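Local coordinates for putative gdp-fucose protein o-fucosyltransferase 1 (Caenorhabditis elegans, PDB 3ZY2), which is a putative protein O-fucosyltransferase of the GT-B clan, built from two parallel-sheet domains and holding guanosine-5'-diphosphate in the crystal, at residues L31-A34 against K35-R39; Q78-T81 against K82-P86; P124-Q128 against I129-F133; K160-S163 against E164-V168. All blocks are in the same frame, centred on the assembly; numbering follows the deposited sequence.

Contact 1 of 4, residues L31-A34 against K35-R39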
loop_
_atom_site.group_PDB
_atom_site.type_symbol
_atom_site.label_atom_id
_atom_site.label_comp_id
_atom_site.label_asym_id
_atom_site.label_seq_id
_atom_site.Cartn_x
_atom_site.Cartn_y
_atom_site.Cartn_z
ATOM N N LEU A 31 -18.647 -1.075 -3.585
ATOM C CA LEU A 31 -20.086 -1.012 -3.358
ATOM C C LEU A 31 -20.449 -1.664 -2.021
ATOM O O LEU A 31 -21.206 -1.077 -1.243
ATOM C CB LEU A 31 -20.823 -1.685 -4.509
ATOM C CG LEU A 31 -20.990 -0.799 -5.754
ATOM C CD1 LEU A 31 -21.248 -1.644 -6.988
ATOM C CD2 LEU A 31 -22.118 0.202 -5.591
ATOM N N ALA A 32 -19.883 -2.847 -1.766
ATOM C CA ALA A 32 -20.139 -3.570 -0.505
ATOM C C ALA A 32 -19.635 -2.765 0.700
ATOM O O ALA A 32 -20.322 -2.662 1.742
ATOM C CB ALA A 32 -19.512 -4.934 -0.557
ATOM N N PHE A 33 -18.440 -2.187 0.549
ATOM C CA PHE A 33 -17.839 -1.348 1.586
ATOM C C PHE A 33 -18.713 -0.140 1.943
ATOM O O PHE A 33 -18.945 0.136 3.134
ATOM C CB PHE A 33 -16.450 -0.924 1.106
ATOM C CG PHE A 33 -15.720 0.027 2.040
ATOM C CD1 PHE A 33 -15.201 -0.428 3.249
ATOM C CD2 PHE A 33 -15.502 1.356 1.680
ATOM C CE1 PHE A 33 -14.500 0.439 4.098
ATOM C CE2 PHE A 33 -14.794 2.233 2.537
ATOM C CZ PHE A 33 -14.292 1.760 3.732
ATOM N N ALA A 34 -19.219 0.568 0.928
ATOM C CA ALA A 34 -20.063 1.751 1.140
ATOM C C ALA A 34 -21.354 1.376 1.858
ATOM O O ALA A 34 -21.789 2.086 2.766
ATOM C CB ALA A 34 -20.373 2.460 -0.182
ATOM N N LYS A 35 -21.963 0.259 1.461
ATOM C CA LYS A 35 -23.201 -0.189 2.087
ATOM C C LYS A 35 -22.935 -0.511 3.552
ATOM O O LYS A 35 -23.731 -0.131 4.427
ATOM C CB LYS A 35 -23.787 -1.400 1.359
ATOM C CG LYS A 35 -25.173 -1.837 1.904
ATOM C CD LYS A 35 -25.706 -2.992 1.092
ATOM C CE LYS A 35 -27.176 -3.270 1.390
ATOM N NZ LYS A 35 -27.782 -4.026 0.260
ATOM N N ALA A 36 -21.814 -1.182 3.815
ATOM C CA ALA A 36 -21.475 -1.557 5.203
ATOM C C ALA A 36 -21.210 -0.333 6.075
ATOM O O ALA A 36 -21.602 -0.321 7.254
ATOM C CB ALA A 36 -20.296 -2.514 5.226
ATOM N N LEU A 37 -20.563 0.692 5.512
ATOM C CA LEU A 37 -20.310 1.939 6.247
ATOM C C LEU A 37 -21.525 2.866 6.361
ATOM O O LEU A 37 -21.489 3.861 7.107
ATOM C CB LEU A 37 -19.136 2.723 5.658
ATOM C CG LEU A 37 -17.709 2.365 6.061
ATOM C CD1 LEU A 37 -16.750 3.508 5.728
ATOM C CD2 LEU A 37 -17.634 2.013 7.528
ATOM N N ASP A 38 -22.581 2.533 5.621
ATOM C CA ASP A 38 -23.786 3.353 5.497
ATOM C C ASP A 38 -23.498 4.792 5.056
ATOM O O ASP A 38 -24.081 5.747 5.561
ATOM C CB ASP A 38 -24.652 3.296 6.768
ATOM C CG ASP A 38 -26.116 3.589 6.486
ATOM O OD1 ASP A 38 -26.533 3.548 5.302
ATOM O OD2 ASP A 38 -26.859 3.863 7.458
ATOM N N ARG A 39 -22.612 4.927 4.073
ATOM C CA ARG A 39 -22.339 6.198 3.437
ATOM C C ARG A 39 -22.763 6.078 1.977
ATOM O O ARG A 39 -22.684 4.993 1.385
ATOM C CB ARG A 39 -20.845 6.519 3.485
ATOM C CG ARG A 39 -20.390 7.085 4.836
ATOM C CD ARG A 39 -18.910 7.395 4.798
ATOM N NE ARG A 39 -18.455 7.977 6.068
ATOM C CZ ARG A 39 -18.167 9.263 6.256
ATOM N NH1 ARG A 39 -18.236 10.137 5.262
ATOM N NH2 ARG A 39 -17.754 9.673 7.446
#
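F33 and L37, one helical turn apart, lie side by side and point the same way, and their meeting is the main apolar contact at the end of helix 20-37. The ring tip does the touching: CZ of F33 comes within 3.6 Å of CD1 of L37, while CG of L37 sits above one ring face, displaced toward the rim. With CG of F33 turned anti to its own nitrogen (chi1 176°), the ring leans forward along the helix to reach the leucine. W157 meets the same phenylalanine edge-to-face.

Backbone bonds hold the last turns. K35 N, A36 N and L37 N donate to L31 O, A32 O and F33 O in the ordinary i to i+4 pattern, the last at 2.9 Å between L37 N and F33 O. The pattern then changes: R39 N reaches back five residues to A34 O at 3.2 Å, and D38 N bonds K35 O. D38 has positive phi (54°), which completes a Schellman motif and turns the chain into strand 40-42 of a beta-alpha-beta unit.

The charged ends find partners beyond the turn. K35 NZ bonds Y71 O, D38 makes a salt bridge to R73, and R39, itself buried, gives NH1 to Y10 O and NH2 to Y166 O. The helix end is thus closed by its own amides, leaving the charged groups to tie the turn to neighbouring loops and strands.

Contact 2 of 4, residues Q78-T81 against K82-P86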
loop_
_atom_site.group_PDB
_atom_site.type_symbol
_atom_site.label_atom_id
_atom_site.label_comp_id
_atom_site.label_asym_id
_atom_site.label_seq_id
_atom_site.Cartn_x
_atom_site.Cartn_y
_atom_site.Cartn_z
ATOM N N GLN A 78 -21.378 13.806 -11.369
ATOM C CA GLN A 78 -21.894 15.124 -11.746
ATOM C C GLN A 78 -22.691 15.759 -10.598
ATOM O O GLN A 78 -22.468 16.938 -10.268
ATOM C CB GLN A 78 -22.713 15.067 -13.052
ATOM C CG GLN A 78 -23.485 16.348 -13.371
ATOM C CD GLN A 78 -24.088 16.399 -14.771
ATOM O OE1 GLN A 78 -24.276 15.377 -15.438
ATOM N NE2 GLN A 78 -24.403 17.613 -15.221
ATOM N N GLU A 79 -23.598 14.990 -9.988
ATOM C CA GLU A 79 -24.359 15.505 -8.842
ATOM C C GLU A 79 -23.432 15.825 -7.671
ATOM O O GLU A 79 -23.555 16.874 -7.032
ATOM C CB GLU A 79 -25.495 14.564 -8.401
ATOM C CG GLU A 79 -26.239 15.091 -7.156
ATOM C CD GLU A 79 -27.521 14.343 -6.771
ATOM O OE1 GLU A 79 -27.954 13.416 -7.486
ATOM O OE2 GLU A 79 -28.117 14.720 -5.730
ATOM N N PHE A 80 -22.490 14.938 -7.378
ATOM C CA PHE A 80 -21.576 15.156 -6.264
ATOM C C PHE A 80 -20.773 16.449 -6.467
ATOM O O PHE A 80 -20.669 17.298 -5.571
ATOM C CB PHE A 80 -20.641 13.939 -6.108
ATOM C CG PHE A 80 -19.687 14.066 -4.968
ATOM C CD1 PHE A 80 -20.148 14.063 -3.647
ATOM C CD2 PHE A 80 -18.316 14.190 -5.203
ATOM C CE1 PHE A 80 -19.268 14.198 -2.599
ATOM C CE2 PHE A 80 -17.420 14.317 -4.159
ATOM C CZ PHE A 80 -17.892 14.323 -2.844
ATOM N N THR A 81 -20.249 16.588 -7.676
ATOM C CA THR A 81 -19.307 17.624 -8.085
ATOM C C THR A 81 -19.978 19.009 -8.193
ATOM O O THR A 81 -19.419 20.047 -7.772
ATOM C CB THR A 81 -18.634 17.089 -9.402
ATOM O OG1 THR A 81 -17.327 16.552 -9.111
ATOM C CG2 THR A 81 -18.603 18.069 -10.522
ATOM N N LYS A 82 -21.204 19.017 -8.690
ATOM C CA LYS A 82 -21.903 20.273 -8.918
ATOM C C LYS A 82 -22.788 20.699 -7.740
ATOM O O LYS A 82 -22.884 21.906 -7.436
ATOM C CB LYS A 82 -22.662 20.214 -10.248
ATOM C CG LYS A 82 -21.710 20.181 -11.462
ATOM C CD LYS A 82 -22.363 19.697 -12.767
ATOM C CE LYS A 82 -23.334 20.723 -13.349
ATOM N NZ LYS A 82 -22.694 22.065 -13.553
ATOM N N LYS A 83 -23.389 19.727 -7.054
ATOM C CA LYS A 83 -24.429 20.009 -6.061
ATOM C C LYS A 83 -24.056 19.752 -4.608
ATOM O O LYS A 83 -24.609 20.404 -3.707
ATOM C CB LYS A 83 -25.712 19.244 -6.388
ATOM C CG LYS A 83 -26.481 19.802 -7.569
ATOM C CD LYS A 83 -27.894 19.267 -7.604
ATOM C CE LYS A 83 -28.872 20.338 -8.063
ATOM N NZ LYS A 83 -29.022 21.430 -7.047
ATOM N N ILE A 84 -23.124 18.830 -4.369
ATOM C CA ILE A 84 -22.837 18.347 -3.014
ATOM C C ILE A 84 -21.493 18.871 -2.476
ATOM O O ILE A 84 -21.454 19.516 -1.426
ATOM C CB ILE A 84 -22.960 16.783 -2.916
ATOM C CG1 ILE A 84 -24.392 16.340 -3.287
ATOM C CG2 ILE A 84 -22.588 16.286 -1.527
ATOM C CD1 ILE A 84 -24.568 14.836 -3.559
ATOM N N MET A 85 -20.416 18.610 -3.216
ATOM C CA MET A 85 -19.051 19.051 -2.901
ATOM C C MET A 85 -18.861 20.504 -2.419
ATOM O O MET A 85 -18.168 20.717 -1.440
ATOM C CB MET A 85 -18.157 18.825 -4.128
ATOM C CG MET A 85 -16.761 18.492 -3.852
ATOM S SD MET A 85 -16.145 17.798 -5.389
ATOM C CE MET A 85 -15.292 19.169 -6.147
ATOM N N PRO A 86 -19.440 21.493 -3.135
ATOM C CA PRO A 86 -19.097 22.891 -2.811
ATOM C C PRO A 86 -19.360 23.275 -1.356
ATOM O O PRO A 86 -18.523 23.944 -0.761
ATOM C CB PRO A 86 -19.966 23.699 -3.778
ATOM C CG PRO A 86 -20.125 22.801 -4.956
ATOM C CD PRO A 86 -20.250 21.409 -4.366
#
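The backbone of helix 77-88 widens here into a pi-type turn, for beyond the ordinary bonds of K82 N to Q78 O and K83 N to E79 O, M85 N reaches back five residues to F80 O at 2.7 Å and almost straight (173°).

On the buried side the F80 ring is approached obliquely by two residues, each crossing it at about a right angle. CG2 of I84 lies 3.9 Å from CD1 of F80. The sulfur of M85 stands 4.7 Å from the F80 ring centroid and 44° off its normal, a Met-aromatic contact made through CE2. Beyond the helix, W89 packs on the same ring, and I129 and V131 meet T81 and M85.

The wide turn leaves F80 O gripped twice, since I84 N also donates to it, from above the carbonyl plane at 3.1 Å; a weak bond from I84 N to E79 O accompanies the change of spacing. P86 has no N-H to offer, and the helix kinks where its nitrogen makes no bond to the preceding turn.

On the exposed side Q78 and K82 run alongside each other, CG of Q78 3.6 Å from CD of K82 and NE2 of Q78 beside the lysine's CD and CE. Bends at chi3 and chi4 carry the K82 amine onward from this overlap.

Contact 3 of 4, residues P124-Q128 against I129-F133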
loop_
_atom_site.group_PDB
_atom_site.type_symbol
_atom_site.label_atom_id
_atom_site.label_comp_id
_atom_site.label_asym_id
_atom_site.label_seq_id
_atom_site.Cartn_x
_atom_site.Cartn_y
_atom_site.Cartn_z
ATOM N N PRO A 124 -4.493 12.706 -13.287
ATOM C CA PRO A 124 -5.595 13.062 -14.196
ATOM C C PRO A 124 -7.001 12.800 -13.637
ATOM O O PRO A 124 -7.910 13.594 -13.904
ATOM C CB PRO A 124 -5.317 12.212 -15.445
ATOM C CG PRO A 124 -3.823 12.027 -15.419
ATOM C CD PRO A 124 -3.490 11.864 -13.972
ATOM N N TYR A 125 -7.181 11.730 -12.858
ATOM C CA TYR A 125 -8.485 11.433 -12.257
ATOM C C TYR A 125 -8.982 12.544 -11.343
ATOM O O TYR A 125 -10.097 13.065 -11.517
ATOM C CB TYR A 125 -8.446 10.121 -11.491
ATOM C CG TYR A 125 -9.803 9.675 -11.035
ATOM C CD1 TYR A 125 -10.577 8.854 -11.851
ATOM C CD2 TYR A 125 -10.305 10.044 -9.783
ATOM C CE1 TYR A 125 -11.823 8.431 -11.459
ATOM C CE2 TYR A 125 -11.556 9.600 -9.362
ATOM C CZ TYR A 125 -12.314 8.806 -10.215
ATOM O OH TYR A 125 -13.539 8.343 -9.812
ATOM N N TRP A 126 -8.156 12.928 -10.378
ATOM C CA TRP A 126 -8.566 13.975 -9.447
ATOM C C TRP A 126 -8.559 15.351 -10.115
ATOM O O TRP A 126 -9.414 16.175 -9.796
ATOM C CB TRP A 126 -7.728 13.921 -8.170
ATOM C CG TRP A 126 -7.923 12.622 -7.407
ATOM C CD1 TRP A 126 -7.029 11.584 -7.318
ATOM C CD2 TRP A 126 -9.089 12.206 -6.660
ATOM N NE1 TRP A 126 -7.548 10.570 -6.546
ATOM C CE2 TRP A 126 -8.812 10.917 -6.135
ATOM C CE3 TRP A 126 -10.334 12.791 -6.383
ATOM C CZ2 TRP A 126 -9.726 10.207 -5.344
ATOM C CZ3 TRP A 126 -11.246 12.081 -5.579
ATOM C CH2 TRP A 126 -10.938 10.795 -5.085
ATOM N N ASP A 127 -7.638 15.574 -11.064
ATOM C CA ASP A 127 -7.613 16.813 -11.865
ATOM C C ASP A 127 -8.945 17.016 -12.578
ATOM O O ASP A 127 -9.467 18.139 -12.627
ATOM C CB ASP A 127 -6.503 16.778 -12.926
ATOM C CG ASP A 127 -5.152 17.225 -12.397
ATOM O OD1 ASP A 127 -5.061 17.705 -11.246
ATOM O OD2 ASP A 127 -4.174 17.113 -13.183
ATOM N N GLN A 128 -9.487 15.926 -13.122
ATOM C CA GLN A 128 -10.736 15.960 -13.901
ATOM C C GLN A 128 -11.891 16.569 -13.117
ATOM O O GLN A 128 -12.754 17.242 -13.690
ATOM C CB GLN A 128 -11.107 14.564 -14.414
ATOM C CG GLN A 128 -12.609 14.337 -14.769
ATOM C CD GLN A 128 -13.139 15.231 -15.888
ATOM O OE1 GLN A 128 -12.381 15.755 -16.711
ATOM N NE2 GLN A 128 -14.459 15.412 -15.916
ATOM N N ILE A 129 -11.899 16.333 -11.811
ATOM C CA ILE A 129 -12.934 16.878 -10.949
ATOM C C ILE A 129 -12.409 18.018 -10.078
ATOM O O ILE A 129 -13.036 18.389 -9.084
ATOM C CB ILE A 129 -13.668 15.764 -10.134
ATOM C CG1 ILE A 129 -12.703 14.977 -9.234
ATOM C CG2 ILE A 129 -14.462 14.859 -11.077
ATOM C CD1 ILE A 129 -13.412 14.128 -8.158
ATOM N N ASP A 130 -11.256 18.574 -10.467
ATOM C CA ASP A 130 -10.698 19.770 -9.821
ATOM C C ASP A 130 -10.493 19.596 -8.316
ATOM O O ASP A 130 -10.723 20.531 -7.532
ATOM C CB ASP A 130 -11.576 21.007 -10.127
ATOM C CG ASP A 130 -11.635 21.335 -11.617
ATOM O OD1 ASP A 130 -10.563 21.378 -12.271
ATOM O OD2 ASP A 130 -12.755 21.564 -12.137
ATOM N N VAL A 131 -10.034 18.401 -7.925
ATOM C CA VAL A 131 -9.783 18.062 -6.515
ATOM C C VAL A 131 -8.282 18.017 -6.241
ATOM O O VAL A 131 -7.534 17.379 -6.983
ATOM C CB VAL A 131 -10.467 16.708 -6.101
ATOM C CG1 VAL A 131 -9.931 16.177 -4.757
ATOM C CG2 VAL A 131 -11.987 16.871 -6.044
ATOM N N SER A 132 -7.863 18.740 -5.209
ATOM C CA SER A 132 -6.529 18.599 -4.633
ATOM C C SER A 132 -6.695 18.307 -3.150
ATOM O O SER A 132 -7.703 18.671 -2.545
ATOM C CB SER A 132 -5.681 19.854 -4.868
ATOM O OG SER A 132 -5.390 19.994 -6.250
ATOM N N PHE A 133 -5.721 17.611 -2.569
ATOM C CA PHE A 133 -5.817 17.213 -1.175
ATOM C C PHE A 133 -4.908 18.059 -0.296
ATOM O O PHE A 133 -3.831 18.467 -0.728
ATOM C CB PHE A 133 -5.482 15.726 -1.015
ATOM C CG PHE A 133 -6.441 14.817 -1.740
ATOM C CD1 PHE A 133 -7.721 14.596 -1.237
ATOM C CD2 PHE A 133 -6.073 14.219 -2.937
ATOM C CE1 PHE A 133 -8.617 13.771 -1.916
ATOM C CE2 PHE A 133 -6.952 13.395 -3.614
ATOM C CZ PHE A 133 -8.222 13.168 -3.101
#
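W126 presents one face of its indole to the edge of F133, whose CZ stands 3.7 Å above the plane and over its centre. The pair is T-shaped, with the F133 ring centroid 5.0 Å from that of the six-membered ring of W126 and the planes at 77°. The chain between them is set by a Schellman motif that ends helix 122-128: D130, with positive phi, is the C-prime residue, V131 N bonds W126 O at 3.0 Å, and D130 N bonds D127 O at 2.8 Å. Both donors lie above the plane of the carbonyl they use. A weak bond from I129 N also reaches W126 O.

The reversal brings two aliphatic side chains alongside the indole. CD1 of I129 and CG1 of V131 each approach CE3 of W126 obliquely, at 3.8 Å. I129 can do so because its CG1 lies between the backbone nitrogen and carbonyl carbon (chi1 60°), the crowded position for a branch, which carries CD1 up to the ring. CG1 of V131 also rests over a face of F133. On the indole's opposite face lies CD2 of Y125, so the ring is held between two aromatic neighbours.

Outside partners fix the polar ends: D127 forms a salt bridge with K117, and Y125 OH accepts from N45 N. At the rim of the indole, NE1 of W126 is hydrogen-bonded to OG of S172.

Contact 4 of 4, residues K160-S163 against E164-V168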
loop_
_atom_site.group_PDB
_atom_site.type_symbol
_atom_site.label_atom_id
_atom_site.label_comp_id
_atom_site.label_asym_id
_atom_site.label_seq_id
_atom_site.Cartn_x
_atom_site.Cartn_y
_atom_site.Cartn_z
ATOM N N LYS A 160 -13.914 6.252 14.380
ATOM C CA LYS A 160 -12.751 7.018 13.932
ATOM C C LYS A 160 -13.088 8.177 12.973
ATOM O O LYS A 160 -12.505 9.260 13.080
ATOM C CB LYS A 160 -11.671 6.103 13.348
ATOM C CG LYS A 160 -10.377 6.844 13.060
ATOM C CD LYS A 160 -9.261 5.945 12.599
ATOM C CE LYS A 160 -7.990 6.766 12.406
ATOM N NZ LYS A 160 -6.787 5.942 12.092
ATOM N N PHE A 161 -14.028 7.965 12.052
ATOM C CA PHE A 161 -14.374 9.017 11.079
ATOM C C PHE A 161 -15.844 9.440 11.099
ATOM O O PHE A 161 -16.608 9.054 10.208
ATOM C CB PHE A 161 -13.968 8.614 9.656
ATOM C CG PHE A 161 -12.522 8.217 9.520
ATOM C CD1 PHE A 161 -11.505 9.158 9.683
ATOM C CD2 PHE A 161 -12.175 6.904 9.233
ATOM C CE1 PHE A 161 -10.170 8.792 9.564
ATOM C CE2 PHE A 161 -10.833 6.523 9.109
ATOM C CZ PHE A 161 -9.832 7.475 9.277
ATOM N N PRO A 162 -16.243 10.252 12.103
ATOM C CA PRO A 162 -17.625 10.733 12.163
ATOM C C PRO A 162 -17.960 11.651 10.990
ATOM O O PRO A 162 -17.075 12.314 10.440
ATOM C CB PRO A 162 -17.674 11.522 13.481
ATOM C CG PRO A 162 -16.456 11.095 14.245
ATOM C CD PRO A 162 -15.431 10.783 13.213
ATOM N N SER A 163 -19.241 11.692 10.635
ATOM C CA SER A 163 -19.725 12.440 9.480
ATOM C C SER A 163 -19.492 13.946 9.558
ATOM O O SER A 163 -19.230 14.579 8.539
ATOM C CB SER A 163 -21.217 12.167 9.271
ATOM O OG SER A 163 -21.602 10.920 9.838
ATOM N N GLU A 164 -19.590 14.522 10.759
ATOM C CA GLU A 164 -19.486 15.974 10.918
ATOM C C GLU A 164 -18.118 16.546 10.504
ATOM O O GLU A 164 -18.056 17.533 9.754
ATOM C CB GLU A 164 -19.858 16.398 12.349
ATOM C CG GLU A 164 -19.733 17.904 12.637
ATOM C CD GLU A 164 -20.933 18.739 12.190
ATOM O OE1 GLU A 164 -21.591 18.407 11.175
ATOM O OE2 GLU A 164 -21.220 19.754 12.867
ATOM N N GLU A 165 -17.040 15.931 10.988
ATOM C CA GLU A 165 -15.689 16.341 10.609
ATOM C C GLU A 165 -15.248 15.713 9.287
ATOM O O GLU A 165 -14.468 16.331 8.541
ATOM C CB GLU A 165 -14.678 16.006 11.709
ATOM C CG GLU A 165 -13.225 16.455 11.418
ATOM C CD GLU A 165 -13.056 17.971 11.233
ATOM O OE1 GLU A 165 -13.778 18.751 11.892
ATOM O OE2 GLU A 165 -12.199 18.383 10.416
ATOM N N TYR A 166 -15.753 14.504 9.004
ATOM C CA TYR A 166 -15.379 13.739 7.794
ATOM C C TYR A 166 -16.593 13.439 6.912
ATOM O O TYR A 166 -17.043 12.284 6.813
ATOM C CB TYR A 166 -14.652 12.439 8.155
ATOM C CG TYR A 166 -13.436 12.660 9.005
ATOM C CD1 TYR A 166 -12.237 13.073 8.430
ATOM C CD2 TYR A 166 -13.484 12.471 10.389
ATOM C CE1 TYR A 166 -11.114 13.303 9.203
ATOM C CE2 TYR A 166 -12.364 12.686 11.173
ATOM C CZ TYR A 166 -11.179 13.094 10.576
ATOM O OH TYR A 166 -10.076 13.318 11.363
ATOM N N PRO A 167 -17.129 14.480 6.254
ATOM C CA PRO A 167 -18.313 14.298 5.425
ATOM C C PRO A 167 -18.026 13.428 4.201
ATOM O O PRO A 167 -18.944 12.790 3.674
ATOM C CB PRO A 167 -18.670 15.726 4.996
ATOM C CG PRO A 167 -17.442 16.531 5.218
ATOM C CD PRO A 167 -16.744 15.902 6.365
ATOM N N VAL A 168 -16.771 13.428 3.760
ATOM C CA VAL A 168 -16.381 12.689 2.553
ATOM C C VAL A 168 -15.106 11.897 2.814
ATOM O O VAL A 168 -14.065 12.473 3.115
ATOM C CB VAL A 168 -16.172 13.615 1.316
ATOM C CG1 VAL A 168 -15.699 12.766 0.098
ATOM C CG2 VAL A 168 -17.445 14.396 0.970
#
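Y166 folds back beside F161 and P162, which between them meet most of its side chain. Its own amide N starts the contact, donating to P162 O at 2.9 Å nearly along the carbonyl axis. CB follows 3.3 Å from the same P162 O. With chi1 at -56°, CG is anti to the carbonyl carbon, and the ring swings back over the preceding residues. CD2 then lies 3.6 Å from CA of F161 and 3.8 Å from CD of P162, the proline ring running alongside the tyrosine. Farther out, CE2 is 3.9 Å from K160 O.

The broad contact is with F161, whose CD1 stands 3.8 Å above the tyrosine plane and over its centre. The edge of the F161 ring points into the face of the Y166 ring in a T-shaped pair, the F161 and Y166 ring centroids 5.2 Å apart and their planes at 85°. CG of E165 lies over the opposite tyrosine face, toward its rim, while CG of K160 sits over the centre of one F161 face.

The chain from F161 to P167 is the loop between helix 157-160 and strand 168-171, a central strand of the six-stranded parallel sheet. The loop also lies where two subunits meet. R237 of the second subunit bonds K160 O and packs on F161.

At the tip, OH of Y166 has hydrogen-bond partners in both chains: OE2 of E137 in its own, and OG1 of T235 in the second subunit, with a weak hydrogen bond to NH2 of R237 of that subunit.

In the fold
The four contacts come in series along the chain, and all belong to the helices and loops linked with the six-stranded parallel sheet of one domain. Contact 1 ends helix 20-37 before strand 40-42; contact 2 lies within helix 77-88; contact 3 leads from helix 122-128 toward edge strand 135-138; contact 4 leads into strand 168-171. Contacts 2 and 3, with centres about 13 Å apart, touch through M85 and T81 against I129 and V131. Contacts 1 and 4, about 14 Å apart between centres, are joined by R39, and F80 meets V168 between contacts 2 and 4. A helix interior, two helix ends and a loop thus pack into one domain, with contact 4 also reaching the second subunit.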